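Long-range contact in nigritoxine (Vibrio nigripulchritudo, PDB 5M41), which is a bacterial toxin active against crustaceans and insects: residues A[597-602]-A[649-654]. Sequence-based numbering, arbitrary orientation.
Sequences NHLTLE and IHFRTD
His-598 sits between two side chains of the neighbouring strand, His-650 and Arg-652. Its CB lies 3.3 Å from Phe-651 O. CB also sits 3.5 Å above the guanidinium plane of Arg-652, nearer its border than its centre. A chi1 of 65° sets CG over the backbone, flanked by N and C, and this swings the ring up alongside His-650 and Arg-652. CG packs over the same guanidinium face, near NH2; the imidazole and guanidinium planes are 30° apart. ND1 is 3.2 Å from Arg-652 NH2, but the geometry does not make a hydrogen bond; ND1 bonds to Asn-596 O instead. On the other flank, His-598 CD2 comes 3.5 Å from His-650 ND1, and NE2 also lies near that atom. The two imidazole planes are turned 82° apart. Thr-600 OG1 lies in the plane of the His-650 ring, at its edge, and hydrogen-bonds ND1 at 2.9 Å; either could be the donor. Arg-652 NH1 forms a salt bridge with Asp-715. A water joins Arg-652 NE to Asn-597 O, and a second links the same carbonyl to Thr-653 N.

On the other face of these two strands, Leu-599, Leu-601, Ile-649 and Phe-651 form an apolar layer. Leu-599 CD2 meets Phe-651 CD2 at 4.1 Å, and Leu-601 lies alongside Ile-649. Helix 719-731 packs on this side through Tyr-721, Met-722 and Leu-725. Paired backbone bonds join Leu-599 to Phe-651 and Leu-601 to Ile-649. Thr-600 and His-650 form the non-hydrogen-bonded pair between them. This is the pattern of neighbouring antiparallel strands, here inside a six-stranded sheet with 583-589 and 713-715 on either side.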
loop_
_atom_site.group_PDB
_atom_site.type_symbol
_atom_site.label_atom_id
_atom_site.label_comp_id
_atom_site.label_asym_id
_atom_site.label_seq_id
_atom_site.Cartn_x
_atom_site.Cartn_y
_atom_site.Cartn_z
ATOM N N ASN A 597 -27.722 -9.058 -37.799
ATOM C CA ASN A 597 -27.220 -8.489 -36.558
ATOM C C ASN A 597 -26.791 -9.600 -35.607
ATOM O O ASN A 597 -27.565 -10.526 -35.353
ATOM C CB ASN A 597 -28.295 -7.627 -35.912
ATOM C CG ASN A 597 -27.779 -6.824 -34.728
ATOM O OD1 ASN A 597 -26.565 -6.690 -34.508
ATOM N ND2 ASN A 597 -28.716 -6.259 -33.961
ATOM N N HIS A 598 -25.551 -9.548 -35.125
ATOM C CA HIS A 598 -25.056 -10.588 -34.196
ATOM C C HIS A 598 -23.900 -10.097 -33.372
ATOM O O HIS A 598 -23.207 -9.153 -33.767
ATOM C CB HIS A 598 -24.655 -11.861 -34.945
ATOM C CG HIS A 598 -23.486 -11.674 -35.885
ATOM N ND1 HIS A 598 -23.626 -11.123 -37.125
ATOM C CD2 HIS A 598 -22.133 -11.979 -35.738
ATOM C CE1 HIS A 598 -22.418 -11.079 -37.732
ATOM N NE2 HIS A 598 -21.507 -11.606 -36.885
ATOM N N LEU A 599 -23.696 -10.735 -32.216
ATOM C CA LEU A 599 -22.570 -10.434 -31.319
ATOM C C LEU A 599 -21.461 -11.440 -31.587
ATOM O O LEU A 599 -21.725 -12.640 -31.770
ATOM C CB LEU A 599 -22.995 -10.498 -29.839
ATOM C CG LEU A 599 -21.936 -10.047 -28.808
ATOM C CD1 LEU A 599 -22.590 -9.293 -27.663
ATOM C CD2 LEU A 599 -21.081 -11.216 -28.297
ATOM N N THR A 600 -20.230 -10.955 -31.611
ATOM C CA THR A 600 -19.085 -11.808 -31.866
ATOM C C THR A 600 -18.136 -11.790 -30.694
ATOM O O THR A 600 -17.781 -10.727 -30.198
ATOM C CB THR A 600 -18.320 -11.369 -33.123
ATOM O OG1 THR A 600 -19.135 -11.660 -34.256
ATOM C CG2 THR A 600 -16.996 -12.141 -33.268
ATOM N N LEU A 601 -17.758 -12.987 -30.263
ATOM C CA LEU A 601 -16.723 -13.180 -29.276
ATOM C C LEU A 601 -15.424 -13.473 -30.017
ATOM O O LEU A 601 -15.374 -14.375 -30.861
ATOM C CB LEU A 601 -17.083 -14.370 -28.363
ATOM C CG LEU A 601 -15.963 -14.818 -27.412
ATOM C CD1 LEU A 601 -15.634 -13.736 -26.372
ATOM C CD2 LEU A 601 -16.319 -16.150 -26.757
ATOM N N GLU A 602 -14.386 -12.719 -29.676
ATOM C CA GLU A 602 -13.076 -12.849 -30.283
ATOM C C GLU A 602 -12.276 -13.998 -29.628
ATOM O O GLU A 602 -11.491 -13.785 -28.697
ATOM C CB GLU A 602 -12.351 -11.508 -30.184
ATOM C CG GLU A 602 -13.018 -10.397 -30.986
ATOM C CD GLU A 602 -12.816 -9.011 -30.374
ATOM O OE1 GLU A 602 -11.784 -8.780 -29.715
ATOM O OE2 GLU A 602 -13.691 -8.138 -30.551
ATOM N N ILE A 649 -16.658 -16.698 -32.391
ATOM C CA ILE A 649 -17.861 -17.321 -31.873
ATOM C C ILE A 649 -18.990 -16.285 -31.965
ATOM O O ILE A 649 -18.775 -15.128 -31.659
ATOM C CB ILE A 649 -17.604 -17.720 -30.397
ATOM C CG1 ILE A 649 -16.850 -19.058 -30.345
ATOM C CG2 ILE A 649 -18.888 -17.768 -29.598
ATOM C CD1 ILE A 649 -16.197 -19.393 -29.016
ATOM N N HIS A 650 -20.178 -16.707 -32.389
ATOM C CA HIS A 650 -21.280 -15.773 -32.657
ATOM C C HIS A 650 -22.524 -16.073 -31.871
ATOM O O HIS A 650 -22.900 -17.236 -31.699
ATOM C CB HIS A 650 -21.601 -15.747 -34.160
ATOM C CG HIS A 650 -20.382 -15.554 -35.042
ATOM N ND1 HIS A 650 -19.715 -14.382 -35.115
ATOM C CD2 HIS A 650 -19.703 -16.448 -35.885
ATOM C CE1 HIS A 650 -18.660 -14.515 -35.961
ATOM N NE2 HIS A 650 -18.665 -15.772 -36.437
ATOM N N PHE A 651 -23.166 -15.016 -31.385
ATOM C CA PHE A 651 -24.452 -15.099 -30.705
ATOM C C PHE A 651 -25.422 -14.178 -31.437
ATOM O O PHE A 651 -25.020 -13.136 -31.955
ATOM C CB PHE A 651 -24.353 -14.554 -29.284
ATOM C CG PHE A 651 -23.465 -15.344 -28.355
ATOM C CD1 PHE A 651 -24.024 -16.194 -27.405
ATOM C CD2 PHE A 651 -22.090 -15.142 -28.341
ATOM C CE1 PHE A 651 -23.219 -16.884 -26.505
ATOM C CE2 PHE A 651 -21.277 -15.822 -27.439
ATOM C CZ PHE A 651 -21.847 -16.694 -26.521
ATOM N N ARG A 652 -26.698 -14.535 -31.467
ATOM C CA ARG A 652 -27.716 -13.681 -32.115
ATOM C C ARG A 652 -29.058 -13.894 -31.429
ATOM O O ARG A 652 -29.231 -14.894 -30.725
ATOM C CB ARG A 652 -27.810 -13.940 -33.636
ATOM C CG ARG A 652 -27.281 -15.304 -34.063
ATOM C CD ARG A 652 -27.455 -15.666 -35.528
ATOM N NE ARG A 652 -26.881 -14.701 -36.458
ATOM C CZ ARG A 652 -25.639 -14.727 -36.930
ATOM N NH1 ARG A 652 -24.789 -15.654 -36.556
ATOM N NH2 ARG A 652 -25.250 -13.797 -37.779
ATOM N N THR A 653 -29.992 -12.960 -31.609
ATOM C CA THR A 653 -31.319 -13.113 -31.018
ATOM C C THR A 653 -32.140 -14.052 -31.885
ATOM O O THR A 653 -31.851 -14.233 -33.083
ATOM C CB THR A 653 -32.079 -11.782 -30.898
ATOM O OG1 THR A 653 -32.389 -11.300 -32.213
ATOM C CG2 THR A 653 -31.246 -10.735 -30.169
ATOM N N ASP A 654 -33.168 -14.639 -31.289
ATOM C CA ASP A 654 -34.113 -15.437 -32.049
ATOM C C ASP A 654 -34.774 -14.673 -33.223
ATOM O O ASP A 654 -34.877 -15.208 -34.336
ATOM C CB ASP A 654 -35.180 -16.025 -31.126
ATOM C CG ASP A 654 -36.133 -16.925 -31.865
ATOM O OD1 ASP A 654 -35.718 -18.038 -32.243
ATOM O OD2 ASP A 654 -37.281 -16.493 -32.101
HETATM O O HOH W 1 -29.083 -10.699 -32.984
HETATM O O HOH W 2 -28.398 -12.655 -37.034
#